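Local coordinates for protein ribokinase RBSK (Mycobacterium tuberculosis, PDB 3GO6) that probably catalyses the magnesium-dependent transfer of a phosphoryl group from ATP to O-5 of ribose, yielding D-ribose 5-phosphate, at residues D100-T104 against V137-A142; D194-E200 against P210-T216; P240-A246 against A282-V288. All blocks are in the same frame, centred on the assembly; numbering follows the deposited sequence.

Interaction 1: residues D100-T104 against V137-A142; sequences DRTVT and VPSAVA
R101 reaches along the loop V137-A142 and ends on its backbone carbonyls, a good example of an arginine tying down a peptide turn. NH2 donates to A142 O at 3.0 Å from above that carbonyl's plane, and the oxygen in turn lies 22° out of the guanidinium plane; NH1 adds a weak second bond to the same oxygen. NH1 also donates to A140 O, which lies at the edge of the guanidinium, although the position of that oxygen is less certain. S139 O sits over one guanidinium face, offset toward the rim, and comes within 3.5 Å of R101 CD. The side chain, extended from CG to NE (chi3 -175°), gives the reach this needs.

The carbonyls are presented by two overlapping type I turns, V137 to A140 and S139 to A142, closed by A140 N to V137 O (3.0 Å) and A142 N to S139 O (3.1 Å). They lie in the loop leading to strand 146-149 of the large α/β domain of this PfkB-family kinase, by the outermost strand 72-76. At the near end of the loop, V103 and V137 meet tip to tip, CG1 to CG2 at 3.9 Å, while V137 CG1 lies 3.6 Å from R101 O. Farther out, S76 OG hydrogen-bonds R101 O, and the backbone of V103 pairs with G77 and F79. On the far side of the turns, V141 packs against C23, V25 and helix 155-167.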
ATOM      1  N   ASP A 100      21.588   3.397  19.141  1.00 23.21           N
ATOM      2  CA  ASP A 100      21.901   2.551  20.294  1.00 25.62           C
ATOM      3  C   ASP A 100      20.770   2.432  21.305  1.00 25.47           C
ATOM      4  O   ASP A 100      20.758   1.497  22.085  1.00 26.39           O
ATOM      5  CB  ASP A 100      23.206   2.972  20.965  1.00 26.37           C
ATOM      6  CG  ASP A 100      24.390   2.953  19.996  1.00 30.33           C
ATOM      7  OD1 ASP A 100      24.431   2.096  19.069  1.00 34.45           O
ATOM      8  OD2 ASP A 100      25.269   3.824  20.140  1.00 35.35           O
ATOM      9  N   ARG A 101      19.807   3.354  21.273  1.00 25.06           N
ATOM     10  CA  ARG A 101      18.665   3.302  22.192  1.00 24.67           C
ATOM     11  C   ARG A 101      17.394   2.727  21.533  1.00 23.36           C
ATOM     12  O   ARG A 101      16.282   2.898  22.046  1.00 23.88           O
ATOM     13  CB  ARG A 101      18.367   4.693  22.769  1.00 25.79           C
ATOM     14  CG  ARG A 101      19.591   5.462  23.265  1.00 29.21           C
ATOM     15  CD  ARG A 101      19.347   6.969  23.223  1.00 33.85           C
ATOM     16  NE  ARG A 101      20.558   7.711  23.595  1.00 37.33           N
ATOM     17  CZ  ARG A 101      20.594   8.978  24.011  1.00 37.90           C
ATOM     18  NH1 ARG A 101      19.479   9.694  24.128  1.00 35.69           N
ATOM     19  NH2 ARG A 101      21.770   9.533  24.320  1.00 38.88           N
ATOM     20  N   THR A 102      17.555   2.051  20.405  1.00 21.96           N
ATOM     21  CA  THR A 102      16.409   1.435  19.731  1.00 20.92           C
ATOM     22  C   THR A 102      16.220   0.008  20.243  1.00 21.10           C
ATOM     23  O   THR A 102      17.107  -0.550  20.923  1.00 20.22           O
ATOM     24  CB  THR A 102      16.569   1.447  18.208  1.00 20.89           C
ATOM     25  OG1 THR A 102      17.719   0.685  17.832  1.00 20.91           O
ATOM     26  CG2 THR A 102      16.736   2.886  17.690  1.00 20.04           C
ATOM     27  N   VAL A 103      15.062  -0.573  19.942  1.00 20.39           N
ATOM     28  CA  VAL A 103      14.795  -1.953  20.305  1.00 21.32           C
ATOM     29  C   VAL A 103      14.264  -2.732  19.094  1.00 21.71           C
ATOM     30  O   VAL A 103      13.793  -2.139  18.112  1.00 19.66           O
ATOM     31  CB  VAL A 103      13.793  -2.072  21.489  1.00 21.19           C
ATOM     32  CG1 VAL A 103      14.370  -1.494  22.774  1.00 23.67           C
ATOM     33  CG2 VAL A 103      12.473  -1.382  21.158  1.00 21.66           C
ATOM     34  N   THR A 104      14.377  -4.060  19.169  1.00 21.77           N
ATOM     35  CA  THR A 104      13.704  -4.946  18.235  1.00 22.26           C
ATOM     36  C   THR A 104      12.542  -5.584  18.986  1.00 22.90           C
ATOM     37  O   THR A 104      12.705  -6.060  20.108  1.00 22.61           O
ATOM     38  CB  THR A 104      14.672  -5.983  17.665  1.00 23.16           C
ATOM     39  OG1 THR A 104      15.651  -5.290  16.895  1.00 23.95           O
ATOM     40  CG2 THR A 104      13.954  -6.971  16.720  1.00 22.05           C
ATOM     41  N   VAL A 137      12.356   3.192  26.985  1.00 40.26           N
ATOM     42  CA  VAL A 137      13.754   2.722  27.016  1.00 42.29           C
ATOM     43  C   VAL A 137      14.493   3.600  28.042  1.00 44.06           C
ATOM     44  O   VAL A 137      14.464   4.835  27.936  1.00 44.11           O
ATOM     45  CB  VAL A 137      14.423   2.765  25.590  1.00 42.66           C
ATOM     46  CG1 VAL A 137      15.906   2.372  25.637  1.00 42.72           C
ATOM     47  CG2 VAL A 137      13.670   1.861  24.585  1.00 41.14           C
ATOM     48  N   PRO A 138      15.137   2.971  29.053  1.00 45.50           N
ATOM     49  CA  PRO A 138      15.691   3.723  30.202  1.00 46.38           C
ATOM     50  C   PRO A 138      16.457   5.013  29.840  1.00 46.85           C
ATOM     51  O   PRO A 138      16.060   6.110  30.261  1.00 47.22           O
ATOM     52  CB  PRO A 138      16.612   2.696  30.904  1.00 46.58           C
ATOM     53  CG  PRO A 138      16.671   1.480  29.954  1.00 46.48           C
ATOM     54  CD  PRO A 138      15.384   1.522  29.184  1.00 45.66           C
ATOM     55  N   SER A 139      17.523   4.882  29.055  1.00 47.20           N
ATOM     56  CA  SER A 139      18.373   6.030  28.736  1.00 47.47           C
ATOM     57  C   SER A 139      18.043   6.626  27.362  1.00 47.03           C
ATOM     58  O   SER A 139      18.903   7.250  26.724  1.00 46.82           O
ATOM     59  CB  SER A 139      19.859   5.638  28.827  1.00 47.99           C
ATOM     60  OG  SER A 139      20.195   4.685  27.825  1.00 49.36           O
ATOM     61  N   ALA A 140      16.796   6.430  26.923  1.00 46.47           N
ATOM     62  CA  ALA A 140      16.286   6.996  25.671  1.00 45.90           C
ATOM     63  C   ALA A 140      16.617   8.478  25.528  1.00 45.49           C
ATOM     64  O   ALA A 140      17.070   8.905  24.467  1.00 45.79           O
ATOM     65  CB  ALA A 140      14.768   6.777  25.546  1.00 46.10           C
ATOM     66  N   VAL A 141      16.407   9.253  26.590  1.00 44.47           N
ATOM     67  CA  VAL A 141      16.622  10.707  26.534  1.00 43.94           C
ATOM     68  C   VAL A 141      17.862  11.192  27.299  1.00 43.52           C
ATOM     69  O   VAL A 141      17.962  12.371  27.655  1.00 43.51           O
ATOM     70  CB  VAL A 141      15.362  11.481  26.984  1.00 44.01           C
ATOM     71  CG1 VAL A 141      14.178  11.140  26.074  1.00 44.29           C
ATOM     72  CG2 VAL A 141      15.022  11.162  28.431  1.00 44.41           C
ATOM     73  N   ALA A 142      18.814  10.286  27.539  1.00 42.93           N
ATOM     74  CA  ALA A 142      20.081  10.661  28.175  1.00 41.79           C
ATOM     75  C   ALA A 142      20.770  11.752  27.368  1.00 40.67           C
ATOM     76  O   ALA A 142      20.789  11.708  26.129  1.00 40.77           O
ATOM     77  CB  ALA A 142      20.998   9.442  28.321  1.00 42.07           C
TER

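Interaction 2: residues D194-E200 against P210-T216; sequences DVVIANE and PTHFVIT
V195 to A198 pair with H212 to I215 as neighbouring parallel strands, their short axes 4.5 Å apart at 23°. The ladder belongs to a β-α-β unit, strand 195-199, helix 200-205 and strand 212-216, within the central sheet of the ribokinase fold. V196 turns both its N-H and its carbonyl to the partner strand: N donates to H212 O, and O accepts from V214 N at 2.7 Å, almost straight along the carbonyl. H212 N to D194 O and T216 N to A198 O extend the series at the two ends.

On the face of V196, A198, F213 and I215, V196 is the hub. With its CG1 anti to the backbone N (chi1 177°), that methyl lies beside F213 CE1 at 3.7 Å; CG2 touches P210 CG at 3.6 Å, the two side chains crossing at about a right angle. The F213 ring is itself held between P210 CD over one face and I215 CG1 over the other. Helix 200-205 covers this side through A203. On the other face I197, V214 and T216 pack on helix 246-257, and V195 on W258 just past its end; here V195 CG1 meets V214 CG2 at 4.0 Å.

Both strands end where ATP is predicted to bind, at N199 and T216. N199 caps the following helix, its OD1 accepting from E202 N, and E200 pairs with R223. Beside the cap, a water accepts from E200 N at 3.0 Å and donates to T216 O at 2.7 Å.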
ATOM      1  N   ASP A 194       6.620  21.686  26.507  1.00 17.80           N
ATOM      2  CA  ASP A 194       7.142  23.022  26.279  1.00 18.33           C
ATOM      3  C   ASP A 194       6.646  23.571  24.931  1.00 17.69           C
ATOM      4  O   ASP A 194       6.218  24.731  24.838  1.00 17.21           O
ATOM      5  CB  ASP A 194       8.681  23.028  26.323  1.00 18.68           C
ATOM      6  CG  ASP A 194       9.243  22.685  27.715  1.00 22.21           C
ATOM      7  OD1 ASP A 194       8.730  23.233  28.718  1.00 20.77           O
ATOM      8  OD2 ASP A 194      10.193  21.853  27.809  1.00 23.46           O
ATOM      9  N   VAL A 195       6.731  22.734  23.892  1.00 16.57           N
ATOM     10  CA  VAL A 195       6.422  23.120  22.509  1.00 15.08           C
ATOM     11  C   VAL A 195       5.549  22.025  21.937  1.00 15.27           C
ATOM     12  O   VAL A 195       5.845  20.840  22.137  1.00 14.86           O
ATOM     13  CB  VAL A 195       7.721  23.200  21.626  1.00 15.44           C
ATOM     14  CG1 VAL A 195       7.424  23.703  20.194  1.00 13.55           C
ATOM     15  CG2 VAL A 195       8.769  24.061  22.278  1.00 15.27           C
ATOM     16  N   VAL A 196       4.469  22.415  21.254  1.00 14.54           N
ATOM     17  CA  VAL A 196       3.639  21.480  20.523  1.00 14.54           C
ATOM     18  C   VAL A 196       3.559  21.959  19.088  1.00 15.28           C
ATOM     19  O   VAL A 196       3.317  23.151  18.837  1.00 15.27           O
ATOM     20  CB  VAL A 196       2.220  21.313  21.117  1.00 14.60           C
ATOM     21  CG1 VAL A 196       1.394  20.372  20.256  1.00 14.12           C
ATOM     22  CG2 VAL A 196       2.315  20.746  22.522  1.00 14.15           C
ATOM     23  N   ILE A 197       3.792  21.025  18.159  1.00 14.35           N
ATOM     24  CA  ILE A 197       3.725  21.293  16.717  1.00 14.45           C
ATOM     25  C   ILE A 197       2.561  20.510  16.209  1.00 14.36           C
ATOM     26  O   ILE A 197       2.454  19.302  16.461  1.00 13.56           O
ATOM     27  CB  ILE A 197       5.013  20.825  15.987  1.00 13.88           C
ATOM     28  CG1 ILE A 197       6.249  21.484  16.614  1.00 14.86           C
ATOM     29  CG2 ILE A 197       4.929  21.090  14.455  1.00 14.45           C
ATOM     30  CD1 ILE A 197       7.579  20.745  16.295  1.00 16.50           C
ATOM     31  N   ALA A 198       1.671  21.184  15.489  1.00 14.08           N
ATOM     32  CA  ALA A 198       0.476  20.525  14.986  1.00 14.90           C
ATOM     33  C   ALA A 198      -0.116  21.319  13.848  1.00 15.46           C
ATOM     34  O   ALA A 198       0.053  22.527  13.804  1.00 16.14           O
ATOM     35  CB  ALA A 198      -0.548  20.367  16.099  1.00 15.01           C
ATOM     36  N   ASN A 199      -0.796  20.656  12.917  1.00 16.50           N
ATOM     37  CA  ASN A 199      -1.613  21.410  11.956  1.00 17.45           C
ATOM     38  C   ASN A 199      -2.885  21.927  12.659  1.00 18.84           C
ATOM     39  O   ASN A 199      -3.088  21.649  13.846  1.00 17.46           O
ATOM     40  CB  ASN A 199      -1.890  20.614  10.653  1.00 17.57           C
ATOM     41  CG  ASN A 199      -2.791  19.405  10.850  1.00 19.16           C
ATOM     42  OD1 ASN A 199      -3.671  19.366  11.720  1.00 19.40           O
ATOM     43  ND2 ASN A 199      -2.595  18.412  10.004  1.00 20.33           N
ATOM     44  N   GLU A 200      -3.726  22.678  11.956  1.00 19.90           N
ATOM     45  CA  GLU A 200      -4.905  23.277  12.614  1.00 21.62           C
ATOM     46  C   GLU A 200      -5.846  22.232  13.206  1.00 21.29           C
ATOM     47  O   GLU A 200      -6.266  22.359  14.360  1.00 20.72           O
ATOM     48  CB  GLU A 200      -5.650  24.255  11.685  1.00 22.37           C
ATOM     49  CG  GLU A 200      -4.869  25.549  11.424  1.00 26.69           C
ATOM     50  CD  GLU A 200      -5.238  26.721  12.348  1.00 32.61           C
ATOM     51  OE1 GLU A 200      -5.629  26.512  13.530  1.00 34.99           O
ATOM     52  OE2 GLU A 200      -5.126  27.879  11.883  1.00 34.75           O
ATOM     53  N   PRO A 210       0.458  24.444  25.295  1.00 22.55           N
ATOM     54  CA  PRO A 210       1.815  24.392  25.815  1.00 21.77           C
ATOM     55  C   PRO A 210       2.365  25.794  25.965  1.00 21.13           C
ATOM     56  O   PRO A 210       1.702  26.763  25.576  1.00 21.18           O
ATOM     57  CB  PRO A 210       2.573  23.663  24.700  1.00 22.13           C
ATOM     58  CG  PRO A 210       1.875  24.180  23.438  1.00 21.98           C
ATOM     59  CD  PRO A 210       0.418  24.227  23.826  1.00 22.24           C
ATOM     60  N   THR A 211       3.578  25.912  26.488  1.00 19.85           N
ATOM     61  CA  THR A 211       4.228  27.214  26.565  1.00 19.94           C
ATOM     62  C   THR A 211       4.322  27.835  25.168  1.00 19.74           C
ATOM     63  O   THR A 211       4.066  29.030  25.000  1.00 19.35           O
ATOM     64  CB  THR A 211       5.623  27.093  27.188  1.00 19.88           C
ATOM     65  OG1 THR A 211       5.527  26.281  28.361  1.00 19.86           O
ATOM     66  CG2 THR A 211       6.178  28.476  27.570  1.00 20.12           C
ATOM     67  N   HIS A 212       4.663  27.013  24.172  1.00 18.36           N
ATOM     68  CA  HIS A 212       4.845  27.483  22.800  1.00 18.44           C
ATOM     69  C   HIS A 212       4.051  26.585  21.835  1.00 18.95           C
ATOM     70  O   HIS A 212       4.477  25.466  21.557  1.00 19.33           O
ATOM     71  CB  HIS A 212       6.337  27.480  22.447  1.00 17.40           C
ATOM     72  CG  HIS A 212       7.196  28.180  23.457  1.00 18.47           C
ATOM     73  ND1 HIS A 212       7.264  29.558  23.550  1.00 18.27           N
ATOM     74  CD2 HIS A 212       8.031  27.699  24.410  1.00 18.42           C
ATOM     75  CE1 HIS A 212       8.096  29.892  24.523  1.00 17.54           C
ATOM     76  NE2 HIS A 212       8.572  28.783  25.064  1.00 18.94           N
ATOM     77  N   PHE A 213       2.901  27.064  21.356  1.00 18.67           N
ATOM     78  CA  PHE A 213       2.039  26.309  20.441  1.00 18.91           C
ATOM     79  C   PHE A 213       2.397  26.743  19.017  1.00 18.61           C
ATOM     80  O   PHE A 213       2.239  27.914  18.662  1.00 18.45           O
ATOM     81  CB  PHE A 213       0.552  26.582  20.723  1.00 19.06           C
ATOM     82  CG  PHE A 213      -0.367  25.386  20.528  1.00 19.56           C
ATOM     83  CD1 PHE A 213       0.011  24.282  19.733  1.00 19.80           C
ATOM     84  CD2 PHE A 213      -1.638  25.381  21.123  1.00 21.44           C
ATOM     85  CE1 PHE A 213      -0.845  23.193  19.560  1.00 19.85           C
ATOM     86  CE2 PHE A 213      -2.512  24.296  20.969  1.00 22.03           C
ATOM     87  CZ  PHE A 213      -2.122  23.191  20.184  1.00 20.40           C
ATOM     88  N   VAL A 214       2.921  25.802  18.228  1.00 17.62           N
ATOM     89  CA  VAL A 214       3.372  26.069  16.858  1.00 16.88           C
ATOM     90  C   VAL A 214       2.403  25.378  15.921  1.00 17.31           C
ATOM     91  O   VAL A 214       2.399  24.143  15.792  1.00 17.26           O
ATOM     92  CB  VAL A 214       4.830  25.583  16.615  1.00 16.92           C
ATOM     93  CG1 VAL A 214       5.265  25.861  15.169  1.00 15.88           C
ATOM     94  CG2 VAL A 214       5.804  26.257  17.592  1.00 15.62           C
ATOM     95  N   ILE A 215       1.551  26.158  15.276  1.00 17.40           N
ATOM     96  CA  ILE A 215       0.501  25.584  14.458  1.00 18.18           C
ATOM     97  C   ILE A 215       0.881  25.777  12.996  1.00 18.68           C
ATOM     98  O   ILE A 215       0.923  26.897  12.503  1.00 19.07           O
ATOM     99  CB  ILE A 215      -0.902  26.186  14.758  1.00 18.54           C
ATOM    100  CG1 ILE A 215      -1.287  26.016  16.233  1.00 20.11           C
ATOM    101  CG2 ILE A 215      -1.978  25.529  13.897  1.00 18.47           C
ATOM    102  CD1 ILE A 215      -0.863  27.213  17.072  1.00 24.23           C
ATOM    103  N   THR A 216       1.168  24.680  12.305  1.00 18.74           N
ATOM    104  CA  THR A 216       1.620  24.763  10.924  1.00 18.40           C
ATOM    105  C   THR A 216       0.422  25.020  10.011  1.00 19.12           C
ATOM    106  O   THR A 216      -0.678  24.534  10.264  1.00 18.89           O
ATOM    107  CB  THR A 216       2.349  23.474  10.494  1.00 18.77           C
ATOM    108  OG1 THR A 216       1.470  22.364  10.694  1.00 18.12           O
ATOM    109  CG2 THR A 216       3.639  23.275  11.336  1.00 16.85           C
TER
HETATM  110  O   HOH W   1      -2.966  23.612   9.212  1.00 25.46           O

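Interaction 3: residues P240-A246 against A282-V288; sequences PVDTAGA and ATLVSGV. With RIB (alpha-D-ribofuranose), chain C.
T283 O takes two backbone hydrogen bonds from consecutive residues, V241 N at 2.7 Å and D242 N at 3.1 Å, an economical way for one carbonyl to hold a bend in another loop. A water completes the backbone links at the far end, donating to both G245 O and V288 O.

The carboxylate of D242 splits its work: OD2 crosses to the second loop, OD1 stays within its own. OD2 accepts from G287 N at 3.0 Å on the anti side, 22° out of the carboxylate plane, whereas OD1 is met from above that plane by A244 N, forming an Asx turn. With CG anti to the backbone N (chi1 178°), the carboxylate lies between these two amides.

D242 to A246 begin the DTXGAGD signature of the PfkB family, which leads into helix 246-257 and on to D248, the predicted proton acceptor. D242, A244, A282, V285 and G287 form the site of a magnesium ion, at a position predicted to hold potassium.

Carbon-atom packing makes up the rest of the contact. The CB of A246 meets T283 CG2 at 3.6 Å and lies by A282 CB. V241 spreads its methyls over the second loop, CG2 against L284 O at 3.4 Å. V288 divides its branches: CG2 packs on A244 CB, while CG1 approaches O3 of the bound ribose at 3.4 Å, in the pocket that also includes D31 and N61.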
ATOM      1  N   PRO A 240       4.911  23.564  -5.464  1.00 24.28           N
ATOM      2  CA  PRO A 240       5.061  22.279  -4.752  1.00 24.50           C
ATOM      3  C   PRO A 240       5.054  21.084  -5.691  1.00 24.62           C
ATOM      4  O   PRO A 240       4.423  21.123  -6.757  1.00 24.53           O
ATOM      5  CB  PRO A 240       3.822  22.213  -3.869  1.00 24.23           C
ATOM      6  CG  PRO A 240       2.783  23.016  -4.620  1.00 25.88           C
ATOM      7  CD  PRO A 240       3.524  24.076  -5.408  1.00 24.38           C
ATOM      8  N   VAL A 241       5.746  20.028  -5.279  1.00 24.63           N
ATOM      9  CA  VAL A 241       5.751  18.754  -5.994  1.00 24.56           C
ATOM     10  C   VAL A 241       5.033  17.692  -5.159  1.00 23.99           C
ATOM     11  O   VAL A 241       4.206  16.943  -5.676  1.00 23.47           O
ATOM     12  CB  VAL A 241       7.201  18.332  -6.322  1.00 24.42           C
ATOM     13  CG1 VAL A 241       7.275  16.876  -6.752  1.00 26.08           C
ATOM     14  CG2 VAL A 241       7.764  19.252  -7.391  1.00 26.56           C
ATOM     15  N   ASP A 242       5.345  17.651  -3.863  1.00 23.03           N
ATOM     16  CA  ASP A 242       4.820  16.631  -2.963  1.00 22.14           C
ATOM     17  C   ASP A 242       4.937  17.158  -1.535  1.00 20.65           C
ATOM     18  O   ASP A 242       6.033  17.287  -1.018  1.00 18.69           O
ATOM     19  CB  ASP A 242       5.633  15.331  -3.139  1.00 23.13           C
ATOM     20  CG  ASP A 242       5.199  14.218  -2.201  1.00 26.04           C
ATOM     21  OD1 ASP A 242       4.219  14.382  -1.439  1.00 28.97           O
ATOM     22  OD2 ASP A 242       5.848  13.146  -2.248  1.00 33.44           O
ATOM     23  N   THR A 243       3.800  17.452  -0.910  1.00 19.74           N
ATOM     24  CA  THR A 243       3.779  17.981   0.454  1.00 19.27           C
ATOM     25  C   THR A 243       4.049  16.904   1.519  1.00 19.47           C
ATOM     26  O   THR A 243       4.337  17.232   2.665  1.00 18.83           O
ATOM     27  CB  THR A 243       2.449  18.666   0.781  1.00 19.51           C
ATOM     28  OG1 THR A 243       1.384  17.726   0.630  1.00 19.80           O
ATOM     29  CG2 THR A 243       2.201  19.859  -0.162  1.00 19.27           C
ATOM     30  N   ALA A 244       3.941  15.628   1.147  1.00 18.85           N
ATOM     31  CA  ALA A 244       4.160  14.557   2.123  1.00 18.34           C
ATOM     32  C   ALA A 244       5.578  14.652   2.684  1.00 18.03           C
ATOM     33  O   ALA A 244       6.542  14.916   1.953  1.00 17.26           O
ATOM     34  CB  ALA A 244       3.917  13.204   1.485  1.00 18.51           C
ATOM     35  N   GLY A 245       5.682  14.485   3.996  1.00 17.59           N
ATOM     36  CA  GLY A 245       6.970  14.517   4.647  1.00 17.19           C
ATOM     37  C   GLY A 245       7.391  15.918   5.070  1.00 16.04           C
ATOM     38  O   GLY A 245       8.298  16.061   5.861  1.00 15.26           O
ATOM     39  N   ALA A 246       6.750  16.961   4.540  1.00 15.51           N
ATOM     40  CA  ALA A 246       7.241  18.317   4.842  1.00 14.67           C
ATOM     41  C   ALA A 246       7.027  18.714   6.297  1.00 13.57           C
ATOM     42  O   ALA A 246       7.848  19.453   6.880  1.00 14.22           O
ATOM     43  CB  ALA A 246       6.629  19.348   3.901  1.00 14.64           C
ATOM     44  N   ALA A 282      11.133  21.159   1.450  1.00 17.02           N
ATOM     45  CA  ALA A 282      10.751  19.749   1.500  1.00 16.87           C
ATOM     46  C   ALA A 282       9.613  19.443   0.514  1.00 16.45           C
ATOM     47  O   ALA A 282       9.511  18.335   0.017  1.00 16.69           O
ATOM     48  CB  ALA A 282      10.362  19.371   2.936  1.00 16.74           C
ATOM     49  N   THR A 283       8.783  20.434   0.189  1.00 16.63           N
ATOM     50  CA  THR A 283       7.684  20.223  -0.756  1.00 17.44           C
ATOM     51  C   THR A 283       8.137  20.225  -2.226  1.00 18.15           C
ATOM     52  O   THR A 283       7.345  19.930  -3.122  1.00 18.57           O
ATOM     53  CB  THR A 283       6.550  21.268  -0.574  1.00 17.94           C
ATOM     54  OG1 THR A 283       7.021  22.555  -1.019  1.00 19.20           O
ATOM     55  CG2 THR A 283       6.125  21.343   0.901  1.00 17.25           C
ATOM     56  N   LEU A 284       9.394  20.553  -2.470  1.00 19.28           N
ATOM     57  CA  LEU A 284       9.916  20.609  -3.831  1.00 20.81           C
ATOM     58  C   LEU A 284      10.354  19.236  -4.357  1.00 22.00           C
ATOM     59  O   LEU A 284      10.651  19.091  -5.556  1.00 21.51           O
ATOM     60  CB  LEU A 284      11.104  21.562  -3.883  1.00 21.00           C
ATOM     61  CG  LEU A 284      10.835  23.048  -3.625  1.00 21.76           C
ATOM     62  CD1 LEU A 284      12.164  23.785  -3.531  1.00 22.86           C
ATOM     63  CD2 LEU A 284       9.998  23.643  -4.734  1.00 21.90           C
ATOM     64  N   VAL A 285      10.381  18.253  -3.449  1.00 22.76           N
ATOM     65  CA  VAL A 285      10.951  16.925  -3.693  1.00 24.11           C
ATOM     66  C   VAL A 285       9.869  15.847  -3.563  1.00 24.28           C
ATOM     67  O   VAL A 285       9.108  15.828  -2.589  1.00 23.36           O
ATOM     68  CB  VAL A 285      12.098  16.621  -2.666  1.00 24.13           C
ATOM     69  CG1 VAL A 285      12.730  15.276  -2.927  1.00 26.38           C
ATOM     70  CG2 VAL A 285      13.184  17.695  -2.716  1.00 26.13           C
ATOM     71  N   SER A 286       9.812  14.949  -4.545  1.00 24.71           N
ATOM     72  CA  SER A 286       8.955  13.768  -4.467  1.00 26.46           C
ATOM     73  C   SER A 286       9.501  12.843  -3.385  1.00 26.14           C
ATOM     74  O   SER A 286      10.704  12.687  -3.221  1.00 27.62           O
ATOM     75  CB  SER A 286       8.928  13.017  -5.806  1.00 26.76           C
ATOM     76  OG  SER A 286       8.227  13.776  -6.779  1.00 30.62           O
ATOM     77  N   GLY A 287       8.631  12.204  -2.641  1.00 25.96           N
ATOM     78  CA  GLY A 287       9.172  11.330  -1.630  1.00 24.81           C
ATOM     79  C   GLY A 287       9.067  11.969  -0.263  1.00 24.27           C
ATOM     80  O   GLY A 287       9.009  13.206  -0.117  1.00 23.32           O
ATOM     81  N   VAL A 288       9.035  11.100   0.735  1.00 23.38           N
ATOM     82  CA  VAL A 288       8.594  11.455   2.070  1.00 23.42           C
ATOM     83  C   VAL A 288       9.805  11.447   2.998  1.00 23.42           C
ATOM     84  O   VAL A 288      10.112  12.454   3.656  1.00 23.25           O
ATOM     85  CB  VAL A 288       7.490  10.458   2.542  1.00 23.39           C
ATOM     86  CG1 VAL A 288       7.023  10.768   3.954  1.00 23.87           C
ATOM     87  CG2 VAL A 288       6.305  10.475   1.565  1.00 23.87           C
TER
HETATM   88  O5  RIB C 305       4.647  12.430   7.991  1.00 20.44           O
HETATM   89  C5  RIB C 305       4.775  11.375   7.011  1.00 21.84           C
HETATM   90  C4  RIB C 305       5.077  10.052   7.740  1.00 19.40           C
HETATM   91  O4  RIB C 305       3.889   9.650   8.452  1.00 19.95           O
HETATM   92  C3  RIB C 305       5.372   8.897   6.800  1.00 18.03           C
HETATM   93  O3  RIB C 305       6.785   8.632   6.606  1.00 15.22           O
HETATM   94  C2  RIB C 305       4.625   7.723   7.406  1.00 16.98           C
HETATM   95  O2  RIB C 305       5.509   6.655   7.765  1.00 17.87           O
HETATM   96  C1  RIB C 305       3.843   8.242   8.604  1.00 17.44           C
HETATM   97  O1  RIB C 305       4.477   7.910   9.846  1.00 15.84           O
HETATM   98  O   HOH W   2      10.258  13.898   5.952  1.00 15.13           O

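How the interactions relate
Along the chain the three contacts follow one another in series, with no nesting or crossing. Interaction 1 closes a 32-residue loop that runs through strands 110-116 and 122-127 of the smaller sheet and back to the large domain. Interaction 2 closes a much shorter loop around helix 200-205, joining adjacent strands of the central sheet. Interaction 3 closes a 35-residue excursion, mostly helices 246-257 and 265-282, and joins its ends beside the metal and ribose. Interactions 1 and 3 lie on opposite sides of the chain's centre. Interactions 2 and 3 approach to about 7 Å between nearest atoms, and helix 246-257 starts in 240-246 and runs on to the sheet of interaction 2, tying the metal loop to it.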